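Local coordinates for hypothetical protein ybgI (Escherichia coli, Escherichia coli O157:H7, PDB 1NMO) that binds a pair of iron ions in each subunit of a toroidal homohexamer and may take part in degrading radiation-damaged nucleotides, at residues K37-V42 against L55-V60; E123-V128 against Q176-S181; Q166-C171 against V187-T192. All coordinates share one frame; numbering follows the deposited sequence.

Contact 1 (K37-V42 against L55-V60); sequences KIVTGV and LGADAV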
ATOM      1  N   LYS A  37      15.659   6.001 -41.578  1.00 21.03           N
ATOM      2  CA  LYS A  37      15.073   6.217 -40.245  1.00 21.39           C
ATOM      3  C   LYS A  37      15.452   5.032 -39.330  1.00 21.30           C
ATOM      4  O   LYS A  37      15.203   3.876 -39.702  1.00 21.09           O
ATOM      5  CB  LYS A  37      13.542   6.350 -40.430  1.00 20.71           C
ATOM      6  CG  LYS A  37      12.756   6.505 -39.137  1.00 23.56           C
ATOM      7  CD  LYS A  37      12.466   7.950 -38.740  1.00 24.38           C
ATOM      8  CE  LYS A  37      12.022   8.016 -37.249  1.00 25.73           C
ATOM      9  NZ  LYS A  37      12.264   9.405 -36.535  1.00 27.90           N
ATOM     10  N   ILE A  38      16.073   5.289 -38.167  1.00 19.64           N
ATOM     11  CA  ILE A  38      16.521   4.182 -37.326  1.00 17.73           C
ATOM     12  C   ILE A  38      16.111   4.287 -35.849  1.00 17.94           C
ATOM     13  O   ILE A  38      16.244   5.377 -35.240  1.00 18.86           O
ATOM     14  CB  ILE A  38      18.064   4.072 -37.391  1.00 18.45           C
ATOM     15  CG1 ILE A  38      18.527   3.973 -38.820  1.00 17.26           C
ATOM     16  CG2 ILE A  38      18.535   2.826 -36.802  1.00 17.06           C
ATOM     17  CD1 ILE A  38      19.960   3.477 -38.873  1.00 17.70           C
ATOM     18  N   VAL A  39      15.597   3.171 -35.305  1.00 14.61           N
ATOM     19  CA  VAL A  39      15.207   3.047 -33.919  1.00 15.35           C
ATOM     20  C   VAL A  39      16.221   2.043 -33.266  1.00 15.69           C
ATOM     21  O   VAL A  39      16.545   0.978 -33.853  1.00 15.82           O
ATOM     22  CB  VAL A  39      13.717   2.509 -33.801  1.00 15.61           C
ATOM     23  CG1 VAL A  39      13.508   1.739 -32.453  1.00 16.46           C
ATOM     24  CG2 VAL A  39      12.716   3.668 -33.968  1.00 13.62           C
ATOM     25  N   THR A  40      16.732   2.413 -32.077  1.00 13.89           N
ATOM     26  CA  THR A  40      17.695   1.639 -31.356  1.00 12.52           C
ATOM     27  C   THR A  40      17.224   1.478 -29.921  1.00 13.67           C
ATOM     28  O   THR A  40      16.375   2.255 -29.436  1.00 14.79           O
ATOM     29  CB  THR A  40      19.063   2.353 -31.352  1.00 13.16           C
ATOM     30  OG1 THR A  40      18.997   3.527 -30.514  1.00 10.95           O
ATOM     31  CG2 THR A  40      19.451   2.746 -32.791  1.00  8.53           C
ATOM     32  N   GLY A  41      17.742   0.442 -29.239  1.00 12.64           N
ATOM     33  CA  GLY A  41      17.371   0.199 -27.850  1.00 12.42           C
ATOM     34  C   GLY A  41      18.240  -0.896 -27.341  1.00 11.99           C
ATOM     35  O   GLY A  41      18.988  -1.436 -28.134  1.00 12.27           O
ATOM     36  N   VAL A  42      18.158  -1.253 -26.057  1.00 11.72           N
ATOM     37  CA  VAL A  42      19.032  -2.332 -25.518  1.00  9.60           C
ATOM     38  C   VAL A  42      18.751  -3.743 -26.173  1.00  9.84           C
ATOM     39  O   VAL A  42      19.664  -4.479 -26.555  1.00  8.24           O
ATOM     40  CB  VAL A  42      18.774  -2.397 -23.980  1.00  9.19           C
ATOM     41  CG1 VAL A  42      19.510  -3.589 -23.348  1.00  7.94           C
ATOM     42  CG2 VAL A  42      19.186  -1.055 -23.306  1.00  5.91           C
ATOM     43  N   LEU A  55       6.931   4.199 -35.575  1.00 16.89           N
ATOM     44  CA  LEU A  55       7.768   5.318 -36.028  1.00 16.33           C
ATOM     45  C   LEU A  55       8.193   5.157 -37.508  1.00 17.55           C
ATOM     46  O   LEU A  55       8.944   5.981 -38.084  1.00 16.02           O
ATOM     47  CB  LEU A  55       9.006   5.449 -35.112  1.00 14.40           C
ATOM     48  CG  LEU A  55       8.710   5.926 -33.714  1.00 13.31           C
ATOM     49  CD1 LEU A  55       9.852   5.796 -32.785  1.00 15.67           C
ATOM     50  CD2 LEU A  55       8.361   7.380 -33.793  1.00 16.40           C
ATOM     51  N   GLY A  56       7.741   4.081 -38.150  1.00 17.96           N
ATOM     52  CA  GLY A  56       8.127   3.942 -39.567  1.00 17.87           C
ATOM     53  C   GLY A  56       9.622   3.674 -39.751  1.00 17.25           C
ATOM     54  O   GLY A  56      10.222   3.978 -40.806  1.00 15.89           O
ATOM     55  N   ALA A  57      10.262   3.040 -38.768  1.00 16.22           N
ATOM     56  CA  ALA A  57      11.710   2.858 -38.972  1.00 15.11           C
ATOM     57  C   ALA A  57      12.094   1.941 -40.096  1.00 15.46           C
ATOM     58  O   ALA A  57      11.363   0.977 -40.451  1.00 15.49           O
ATOM     59  CB  ALA A  57      12.379   2.385 -37.693  1.00 15.23           C
ATOM     60  N   ASP A  58      13.260   2.239 -40.680  1.00 14.45           N
ATOM     61  CA  ASP A  58      13.845   1.376 -41.733  1.00 14.98           C
ATOM     62  C   ASP A  58      14.837   0.314 -41.089  1.00 15.11           C
ATOM     63  O   ASP A  58      15.199  -0.716 -41.700  1.00 14.70           O
ATOM     64  CB  ASP A  58      14.672   2.201 -42.702  1.00 15.75           C
ATOM     65  CG  ASP A  58      13.853   3.217 -43.435  1.00 18.88           C
ATOM     66  OD1 ASP A  58      12.745   2.881 -43.924  1.00 22.05           O
ATOM     67  OD2 ASP A  58      14.328   4.360 -43.546  1.00 20.68           O
ATOM     68  N   ALA A  59      15.316   0.586 -39.885  1.00 13.32           N
ATOM     69  CA  ALA A  59      16.205  -0.380 -39.248  1.00 13.42           C
ATOM     70  C   ALA A  59      16.037  -0.321 -37.754  1.00 12.89           C
ATOM     71  O   ALA A  59      15.573   0.677 -37.198  1.00 13.18           O
ATOM     72  CB  ALA A  59      17.618  -0.089 -39.582  1.00  9.45           C
ATOM     73  N   VAL A  60      16.454  -1.394 -37.106  1.00 12.07           N
ATOM     74  CA  VAL A  60      16.472  -1.421 -35.652  1.00 13.06           C
ATOM     75  C   VAL A  60      17.864  -1.854 -35.276  1.00 12.19           C
ATOM     76  O   VAL A  60      18.397  -2.786 -35.892  1.00 13.68           O
ATOM     77  CB  VAL A  60      15.505  -2.437 -35.085  1.00 10.88           C
ATOM     78  CG1 VAL A  60      15.697  -2.595 -33.549  1.00 10.40           C
ATOM     79  CG2 VAL A  60      14.178  -1.912 -35.337  1.00 11.78           C
TER
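Asp-58 and Lys-37 meet where two parallel strands of a beta-alpha-beta unit begin. The backbone N of Lys-37 gives its hydrogen to Asp-58 OD2 at 2.9 Å in a nearly straight bond (172°), arriving on the anti side of the carboxylate and somewhat out of its plane; OD2 also accepts from Gln-36 N.

The tight part gathers round Lys-37 O, which takes two donors, Asp-58 N at 2.7 Å and, more loosely, Ala-59 N at 3.3 Å. Further along, Val-39 N reaches Ala-59 O at 3.1 Å, and a CA-H...O contact from Val-60 CA to Val-39 O adds to the pairing. Buried beside these bonds, Val-39 CG2 lies 4.0 Å from Ala-57 CB; at the margin Leu-55 CD1 meets the same methyl, the two side chains crossing at about a right angle. The opposite face of the sheet is touched more lightly, by Ile-38 CG2 against Ala-59 CB.

The open side is at Gly-56, which is exposed and, with positive phi, closes the preceding helix in a Schellman motif. Lys-37 CG, anti to the backbone N, lies near Gly-56 O; the bend at chi2 (94°) brings CE to Leu-55 O, and NZ runs outward to a salt bridge with Asp-237. Asp-58 OD1 pairs with Lys-32.

Helix 46-54 covers the Val-39 and Val-60 side through Leu-48, and strands 237-240 and 92-95 flank the pair within the sheet.

Contact 2 (E123-V128 against Q176-S181); sequences EIEPLV and QSFIDS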
ATOM      1  N   GLU A 123      42.798  -2.450 -17.820  1.00 19.98           N
ATOM      2  CA  GLU A 123      41.813  -3.499 -17.870  1.00 19.90           C
ATOM      3  C   GLU A 123      42.429  -4.676 -17.174  1.00 19.36           C
ATOM      4  O   GLU A 123      43.648  -4.845 -17.139  1.00 22.07           O
ATOM      5  CB  GLU A 123      41.321  -3.801 -19.295  1.00 20.53           C
ATOM      6  CG  GLU A 123      42.123  -4.675 -20.180  1.00 22.67           C
ATOM      7  CD  GLU A 123      41.227  -5.380 -21.212  1.00 25.33           C
ATOM      8  OE1 GLU A 123      40.404  -4.730 -21.896  1.00 25.84           O
ATOM      9  OE2 GLU A 123      41.336  -6.621 -21.357  1.00 27.49           O
ATOM     10  N   ILE A 124      41.598  -5.415 -16.485  1.00 18.39           N
ATOM     11  CA  ILE A 124      42.031  -6.579 -15.755  1.00 18.03           C
ATOM     12  C   ILE A 124      41.935  -7.788 -16.715  1.00 19.70           C
ATOM     13  O   ILE A 124      42.752  -8.708 -16.679  1.00 21.02           O
ATOM     14  CB  ILE A 124      41.053  -6.797 -14.553  1.00 18.02           C
ATOM     15  CG1 ILE A 124      41.095  -5.611 -13.593  1.00 16.33           C
ATOM     16  CG2 ILE A 124      41.388  -8.072 -13.831  1.00 17.11           C
ATOM     17  CD1 ILE A 124      40.222  -5.841 -12.343  1.00 18.57           C
ATOM     18  N   GLU A 125      40.914  -7.785 -17.556  1.00 20.38           N
ATOM     19  CA  GLU A 125      40.644  -8.849 -18.519  1.00 21.08           C
ATOM     20  C   GLU A 125      39.834  -8.159 -19.604  1.00 22.17           C
ATOM     21  O   GLU A 125      39.306  -7.050 -19.415  1.00 23.83           O
ATOM     22  CB  GLU A 125      39.723  -9.868 -17.921  1.00 22.92           C
ATOM     23  CG  GLU A 125      40.419 -10.894 -17.118  1.00 24.97           C
ATOM     24  CD  GLU A 125      39.379 -11.783 -16.384  1.00 25.28           C
ATOM     25  OE1 GLU A 125      38.364 -12.131 -17.000  1.00 26.47           O
ATOM     26  OE2 GLU A 125      39.582 -12.150 -15.211  1.00 25.75           O
ATOM     27  N   PRO A 126      39.669  -8.809 -20.753  1.00 21.53           N
ATOM     28  CA  PRO A 126      38.914  -8.221 -21.850  1.00 21.16           C
ATOM     29  C   PRO A 126      37.590  -7.426 -21.531  1.00 22.00           C
ATOM     30  O   PRO A 126      37.391  -6.217 -21.951  1.00 25.22           O
ATOM     31  CB  PRO A 126      38.718  -9.454 -22.780  1.00 22.21           C
ATOM     32  CG  PRO A 126      40.063 -10.122 -22.719  1.00 19.83           C
ATOM     33  CD  PRO A 126      40.217 -10.126 -21.134  1.00 21.06           C
ATOM     34  N   LEU A 127      36.653  -8.015 -20.821  1.00 18.91           N
ATOM     35  CA  LEU A 127      35.470  -7.182 -20.607  1.00 17.55           C
ATOM     36  C   LEU A 127      35.395  -6.575 -19.215  1.00 17.54           C
ATOM     37  O   LEU A 127      34.277  -6.251 -18.739  1.00 15.61           O
ATOM     38  CB  LEU A 127      34.243  -8.057 -20.780  1.00 18.60           C
ATOM     39  CG  LEU A 127      34.108  -8.622 -22.211  1.00 19.16           C
ATOM     40  CD1 LEU A 127      33.242  -9.892 -22.163  1.00 18.55           C
ATOM     41  CD2 LEU A 127      33.452  -7.515 -23.144  1.00 17.36           C
ATOM     42  N   VAL A 128      36.569  -6.414 -18.574  1.00 16.17           N
ATOM     43  CA  VAL A 128      36.638  -5.941 -17.220  1.00 15.74           C
ATOM     44  C   VAL A 128      37.627  -4.846 -16.992  1.00 16.85           C
ATOM     45  O   VAL A 128      38.743  -5.119 -16.606  1.00 18.97           O
ATOM     46  CB  VAL A 128      37.045  -7.100 -16.288  1.00 15.09           C
ATOM     47  CG1 VAL A 128      36.811  -6.723 -14.874  1.00 14.98           C
ATOM     48  CG2 VAL A 128      36.237  -8.302 -16.597  1.00 14.10           C
ATOM     49  N   GLN A 176      28.674 -10.705 -13.265  1.00 13.80           N
ATOM     50  CA  GLN A 176      28.939 -11.091 -11.885  1.00 14.59           C
ATOM     51  C   GLN A 176      30.024 -12.104 -11.730  1.00 15.39           C
ATOM     52  O   GLN A 176      30.618 -12.215 -10.666  1.00 14.36           O
ATOM     53  CB  GLN A 176      27.769 -11.839 -11.201  1.00 15.74           C
ATOM     54  CG  GLN A 176      26.328 -11.604 -11.532  1.00 15.93           C
ATOM     55  CD  GLN A 176      25.835 -12.178 -12.850  1.00 15.36           C
ATOM     56  OE1 GLN A 176      26.140 -11.605 -13.892  1.00 16.08           O
ATOM     57  NE2 GLN A 176      25.021 -13.287 -12.814  1.00 15.12           N
ATOM     58  N   SER A 177      30.217 -12.954 -12.740  1.00 16.97           N
ATOM     59  CA  SER A 177      31.179 -14.028 -12.507  1.00 17.79           C
ATOM     60  C   SER A 177      32.618 -13.526 -12.544  1.00 18.17           C
ATOM     61  O   SER A 177      33.565 -14.282 -12.236  1.00 19.11           O
ATOM     62  CB  SER A 177      30.923 -15.184 -13.508  1.00 16.73           C
ATOM     63  OG  SER A 177      31.263 -14.785 -14.815  1.00 20.60           O
ATOM     64  N   PHE A 178      32.785 -12.232 -12.856  1.00 16.84           N
ATOM     65  CA  PHE A 178      34.128 -11.664 -12.961  1.00 15.94           C
ATOM     66  C   PHE A 178      34.549 -11.106 -11.627  1.00 16.55           C
ATOM     67  O   PHE A 178      35.632 -10.566 -11.476  1.00 16.61           O
ATOM     68  CB  PHE A 178      34.124 -10.546 -14.002  1.00 15.28           C
ATOM     69  CG  PHE A 178      34.121 -11.046 -15.418  1.00 14.30           C
ATOM     70  CD1 PHE A 178      35.177 -11.867 -15.880  1.00 14.59           C
ATOM     71  CD2 PHE A 178      33.116 -10.654 -16.316  1.00 13.84           C
ATOM     72  CE1 PHE A 178      35.227 -12.284 -17.206  1.00 14.56           C
ATOM     73  CE2 PHE A 178      33.150 -11.061 -17.651  1.00 12.21           C
ATOM     74  CZ  PHE A 178      34.172 -11.861 -18.119  1.00 13.57           C
ATOM     75  N   ILE A 179      33.682 -11.210 -10.635  1.00 14.67           N
ATOM     76  CA  ILE A 179      34.071 -10.680  -9.376  1.00 13.30           C
ATOM     77  C   ILE A 179      35.342 -11.262  -8.741  1.00 14.83           C
ATOM     78  O   ILE A 179      36.120 -10.520  -8.083  1.00 12.93           O
ATOM     79  CB  ILE A 179      32.914 -10.773  -8.368  1.00 12.35           C
ATOM     80  CG1 ILE A 179      33.331 -10.040  -7.082  1.00 11.68           C
ATOM     81  CG2 ILE A 179      32.535 -12.259  -8.066  1.00 11.03           C
ATOM     82  CD1 ILE A 179      32.115  -9.724  -6.073  1.00  8.27           C
ATOM     83  N   ASP A 180      35.599 -12.563  -8.916  1.00 15.61           N
ATOM     84  CA  ASP A 180      36.765 -13.125  -8.253  1.00 17.23           C
ATOM     85  C   ASP A 180      38.030 -12.634  -8.923  1.00 18.95           C
ATOM     86  O   ASP A 180      38.992 -12.241  -8.241  1.00 18.69           O
ATOM     87  CB  ASP A 180      36.759 -14.620  -8.281  1.00 18.38           C
ATOM     88  CG  ASP A 180      35.704 -15.226  -7.380  1.00 20.41           C
ATOM     89  OD1 ASP A 180      35.203 -14.560  -6.424  1.00 18.67           O
ATOM     90  OD2 ASP A 180      35.397 -16.417  -7.668  1.00 23.98           O
ATOM     91  N   SER A 181      38.031 -12.634 -10.252  1.00 17.97           N
ATOM     92  CA  SER A 181      39.207 -12.173 -10.895  1.00 18.89           C
ATOM     93  C   SER A 181      39.443 -10.680 -10.528  1.00 18.61           C
ATOM     94  O   SER A 181      40.592 -10.247 -10.467  1.00 19.21           O
ATOM     95  CB  SER A 181      39.087 -12.409 -12.390  1.00 17.59           C
ATOM     96  OG  SER A 181      38.992 -11.161 -12.999  1.00 20.53           O
TER
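Val-128 sets a methyl over the ring of Phe-178, where the turn of the beta hairpin formed by strands 118-123 and 128-137, with a classic beta bulge beside it, meets the start of helix 179-185. In the bulge Ile-124 and Glu-125 both face Val-128, and a type I turn runs from Glu-125 to Val-128, closed by Val-128 N to Glu-125 O.

Glu-125 is extended beyond CG, its carboxylate plane 70° from the Phe-178 ring. OE1 approaches the ring obliquely, and OE2 is placed as acceptor for the hydroxyl of Ser-181, though the modelled bond is very short, the position of OE2 is doubtful, and the serine chi1 of 112° lies away from any staggered setting. Beside the serine, Ile-124 packs on Ala-182 and Phe-185.

Phe-178 CG is anti to its own carbonyl carbon, a setting that carries the ring across to the turn. Leu-127 CB comes to the ring obliquely at 4.5 Å from Phe-178 CE2, at the margin of packing. Beyond the pair, Phe-178 also packs on Cys-171 and Phe-190, while Leu-127 lies near the metal ligand Asp-101.

Val-128 CG1 stands anti to the backbone N (chi1 -167°), which leaves CG2 to make the contact, a CH-pi interaction displaced somewhat toward the rim: Val-128 CG2 lies 3.8 Å from the centroid of the Phe-178 ring and 3.7 Å from its CG.

Contact 3 (Q166-C171 against V187-T192); sequences QRVAWC and VDAFIT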
ATOM      1  N   GLN A 166      37.789   3.637  -3.547  1.00 18.18           N
ATOM      2  CA  GLN A 166      38.555   4.459  -4.494  1.00 18.43           C
ATOM      3  C   GLN A 166      38.756   3.722  -5.830  1.00 16.75           C
ATOM      4  O   GLN A 166      38.391   4.226  -6.866  1.00 18.52           O
ATOM      5  CB  GLN A 166      39.956   4.844  -3.888  1.00 19.00           C
ATOM      6  CG  GLN A 166      40.904   5.372  -4.982  1.00 21.37           C
ATOM      7  CD  GLN A 166      41.849   6.443  -4.478  1.00 23.41           C
ATOM      8  OE1 GLN A 166      42.249   7.359  -5.230  1.00 25.60           O
ATOM      9  NE2 GLN A 166      42.212   6.347  -3.224  1.00 21.58           N
ATOM     10  N   ARG A 167      39.342   2.526  -5.768  1.00 16.53           N
ATOM     11  CA  ARG A 167      39.658   1.715  -6.949  1.00 17.24           C
ATOM     12  C   ARG A 167      38.501   0.783  -7.189  1.00 16.10           C
ATOM     13  O   ARG A 167      38.032   0.108  -6.279  1.00 19.05           O
ATOM     14  CB  ARG A 167      41.001   0.958  -6.695  1.00 16.77           C
ATOM     15  CG  ARG A 167      41.408  -0.055  -7.752  1.00 18.79           C
ATOM     16  CD  ARG A 167      42.835  -0.619  -7.392  1.00 22.29           C
ATOM     17  NE  ARG A 167      43.758   0.513  -7.498  1.00 23.77           N
ATOM     18  CZ  ARG A 167      44.931   0.470  -8.118  1.00 24.71           C
ATOM     19  NH1 ARG A 167      45.343  -0.678  -8.668  1.00 24.87           N
ATOM     20  NH2 ARG A 167      45.638   1.614  -8.274  1.00 24.74           N
ATOM     21  N   VAL A 168      38.042   0.739  -8.420  1.00 16.29           N
ATOM     22  CA  VAL A 168      36.858  -0.034  -8.801  1.00 15.98           C
ATOM     23  C   VAL A 168      37.047  -0.882 -10.076  1.00 16.02           C
ATOM     24  O   VAL A 168      37.977  -0.621 -10.868  1.00 14.24           O
ATOM     25  CB  VAL A 168      35.762   0.995  -9.084  1.00 16.59           C
ATOM     26  CG1 VAL A 168      34.544   0.326  -9.579  1.00 15.58           C
ATOM     27  CG2 VAL A 168      35.457   1.739  -7.815  1.00 17.12           C
ATOM     28  N   ALA A 169      36.266  -1.948 -10.276  1.00 14.01           N
ATOM     29  CA  ALA A 169      36.408  -2.595 -11.597  1.00 13.73           C
ATOM     30  C   ALA A 169      34.934  -2.871 -11.934  1.00 14.88           C
ATOM     31  O   ALA A 169      34.088  -2.809 -11.042  1.00 16.09           O
ATOM     32  CB  ALA A 169      37.254  -3.875 -11.559  1.00 12.21           C
ATOM     33  N   TRP A 170      34.586  -3.185 -13.174  1.00 14.24           N
ATOM     34  CA  TRP A 170      33.187  -3.349 -13.442  1.00 13.17           C
ATOM     35  C   TRP A 170      33.015  -4.082 -14.719  1.00 14.04           C
ATOM     36  O   TRP A 170      33.981  -4.191 -15.481  1.00 15.98           O
ATOM     37  CB  TRP A 170      32.557  -1.970 -13.563  1.00 11.98           C
ATOM     38  CG  TRP A 170      33.075  -1.099 -14.697  1.00 12.82           C
ATOM     39  CD1 TRP A 170      32.563  -0.983 -15.948  1.00 14.50           C
ATOM     40  CD2 TRP A 170      34.249  -0.247 -14.669  1.00 13.96           C
ATOM     41  NE1 TRP A 170      33.336  -0.121 -16.712  1.00 14.61           N
ATOM     42  CE2 TRP A 170      34.370   0.346 -15.953  1.00 14.20           C
ATOM     43  CE3 TRP A 170      35.213   0.068 -13.673  1.00 14.24           C
ATOM     44  CZ2 TRP A 170      35.406   1.246 -16.272  1.00 14.45           C
ATOM     45  CZ3 TRP A 170      36.266   0.966 -13.985  1.00 11.55           C
ATOM     46  CH2 TRP A 170      36.346   1.536 -15.267  1.00 14.07           C
ATOM     47  N   CYS A 171      31.814  -4.599 -14.961  1.00 12.76           N
ATOM     48  CA  CYS A 171      31.511  -5.241 -16.248  1.00 14.63           C
ATOM     49  C   CYS A 171      30.023  -5.013 -16.347  1.00 12.69           C
ATOM     50  O   CYS A 171      29.347  -5.429 -15.448  1.00 13.03           O
ATOM     51  CB  CYS A 171      31.792  -6.760 -16.264  1.00 12.64           C
ATOM     52  SG  CYS A 171      31.383  -7.469 -17.919  1.00 18.25           S
ATOM     53  N   VAL A 187      40.717  -4.518  -5.860  1.00 20.76           N
ATOM     54  CA  VAL A 187      39.899  -3.330  -6.055  1.00 18.72           C
ATOM     55  C   VAL A 187      39.138  -3.123  -4.750  1.00 19.67           C
ATOM     56  O   VAL A 187      39.137  -4.013  -3.921  1.00 19.95           O
ATOM     57  CB  VAL A 187      38.906  -3.551  -7.190  1.00 16.50           C
ATOM     58  CG1 VAL A 187      39.666  -3.718  -8.520  1.00 15.37           C
ATOM     59  CG2 VAL A 187      38.039  -4.862  -6.867  1.00 14.89           C
ATOM     60  N   ASP A 188      38.488  -1.974  -4.557  1.00 18.18           N
ATOM     61  CA  ASP A 188      37.719  -1.819  -3.332  1.00 17.30           C
ATOM     62  C   ASP A 188      36.253  -2.174  -3.708  1.00 17.79           C
ATOM     63  O   ASP A 188      35.465  -2.640  -2.860  1.00 18.76           O
ATOM     64  CB  ASP A 188      37.712  -0.359  -2.848  1.00 16.36           C
ATOM     65  CG  ASP A 188      39.096   0.240  -2.690  1.00 16.53           C
ATOM     66  OD1 ASP A 188      40.016  -0.494  -2.295  1.00 18.26           O
ATOM     67  OD2 ASP A 188      39.255   1.462  -2.923  1.00 17.07           O
ATOM     68  N   ALA A 189      35.863  -1.945  -4.964  1.00 16.22           N
ATOM     69  CA  ALA A 189      34.474  -2.258  -5.331  1.00 15.87           C
ATOM     70  C   ALA A 189      34.394  -2.864  -6.729  1.00 15.89           C
ATOM     71  O   ALA A 189      35.308  -2.626  -7.576  1.00 16.90           O
ATOM     72  CB  ALA A 189      33.655  -1.026  -5.242  1.00 11.46           C
ATOM     73  N   PHE A 190      33.362  -3.688  -6.957  1.00 14.91           N
ATOM     74  CA  PHE A 190      33.119  -4.324  -8.298  1.00 12.30           C
ATOM     75  C   PHE A 190      31.677  -4.047  -8.560  1.00 13.29           C
ATOM     76  O   PHE A 190      30.833  -4.255  -7.669  1.00 15.31           O
ATOM     77  CB  PHE A 190      33.364  -5.852  -8.302  1.00  8.77           C
ATOM     78  CG  PHE A 190      33.040  -6.506  -9.614  1.00  9.06           C
ATOM     79  CD1 PHE A 190      33.750  -6.195 -10.771  1.00  9.12           C
ATOM     80  CD2 PHE A 190      32.002  -7.464  -9.708  1.00  8.97           C
ATOM     81  CE1 PHE A 190      33.463  -6.817 -12.025  1.00  9.25           C
ATOM     82  CE2 PHE A 190      31.707  -8.085 -10.918  1.00  9.53           C
ATOM     83  CZ  PHE A 190      32.448  -7.760 -12.110  1.00  9.16           C
ATOM     84  N   ILE A 191      31.372  -3.558  -9.761  1.00 13.73           N
ATOM     85  CA  ILE A 191      30.016  -3.184 -10.161  1.00 13.08           C
ATOM     86  C   ILE A 191      29.589  -3.958 -11.382  1.00 13.76           C
ATOM     87  O   ILE A 191      30.360  -4.007 -12.357  1.00 15.38           O
ATOM     88  CB  ILE A 191      29.961  -1.688 -10.609  1.00 13.31           C
ATOM     89  CG1 ILE A 191      30.544  -0.829  -9.538  1.00 10.42           C
ATOM     90  CG2 ILE A 191      28.475  -1.215 -10.902  1.00  8.83           C
ATOM     91  CD1 ILE A 191      30.664   0.585  -9.972  1.00 10.03           C
ATOM     92  N   THR A 192      28.416  -4.592 -11.410  1.00 12.56           N
ATOM     93  CA  THR A 192      28.118  -5.236 -12.699  1.00 12.88           C
ATOM     94  C   THR A 192      26.628  -5.097 -12.832  1.00 13.64           C
ATOM     95  O   THR A 192      26.070  -4.227 -12.190  1.00 12.95           O
ATOM     96  CB  THR A 192      28.572  -6.660 -12.722  1.00 13.80           C
ATOM     97  OG1 THR A 192      28.248  -7.217 -14.005  1.00 14.99           O
ATOM     98  CG2 THR A 192      27.849  -7.484 -11.644  1.00 13.56           C
TER
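The Phe-190 ring leans across the neighbouring strand, meeting backbone obliquely: CD1 lies 3.4 Å from Ala-169 O and CE1 3.8 Å from Trp-170 CA. Its CG is anti to the backbone N (chi1 176°), and this swing carries the ring over Ala-169 and on to Cys-171, whose CB faces CZ. The Trp-170 indole behaves differently: it leads away from Ile-191, leaving CB to pack on Ile-191 CB, and its NE1 donates to Asn-109 O. In the third flat group, the Asp-188 carboxylate, OD2 takes two backbone N-H donors across the contact. It accepts from Gln-166 N at 2.7 Å through its anti lone pair, while Arg-167 N comes from above the carboxylate plane, 55° out of it.

Between these groups the two strands pair in parallel, Val-168 with Ala-189, Ala-169 with Phe-190 and Trp-170 with Ile-191. Arg-167 O accepts both Asp-188 N and Ala-189 N, the second in the carbonyl plane; then Ala-169 N to Ala-189 O, Ile-191 N to Ala-169 O and Cys-171 N to Ile-191 O continue the pattern. Thr-192 OG1 finishes it by donating to Cys-171 O in a short bond, 2.5 Å.

Apolar contacts line both faces. Val-168 CG1 meets Ile-191 CD1 at 3.9 Å, with Ala-189 CB beside Val-168 CG2. On the Phe-190 face, Val-187 CG1 lies 3.9 Å from Ala-169 CB.

The two strands are joined by helix 179-185 in a beta-alpha-beta unit, their segment axes 27° apart. That helix covers the Ala-169 and Phe-190 face through Ala-182, while strands 128-137 and 209-212 extend the sheet at its two flanks.

In the fold
Contacts 1 and 3 are alike in plan: each pairs the two parallel strands of a beta-alpha-beta unit, and in each an aspartate carboxylate takes backbone N-H groups at the strand start. They lie in different sheets, on opposite sides of the chain's centre, with centres 34 Å apart. Contact 3 is buried and more fully paired, whereas contact 1 is partly buried and has charged side chains that pair with residues beyond it. Contact 2 is a surface contact made mainly by side chains, without backbone pairing between its segments. It shares helix 179-185 with contact 3's unit and touches it directly, with Ile-124 CD1 3.6 Å from Ala-169 CB; both approach the metal site.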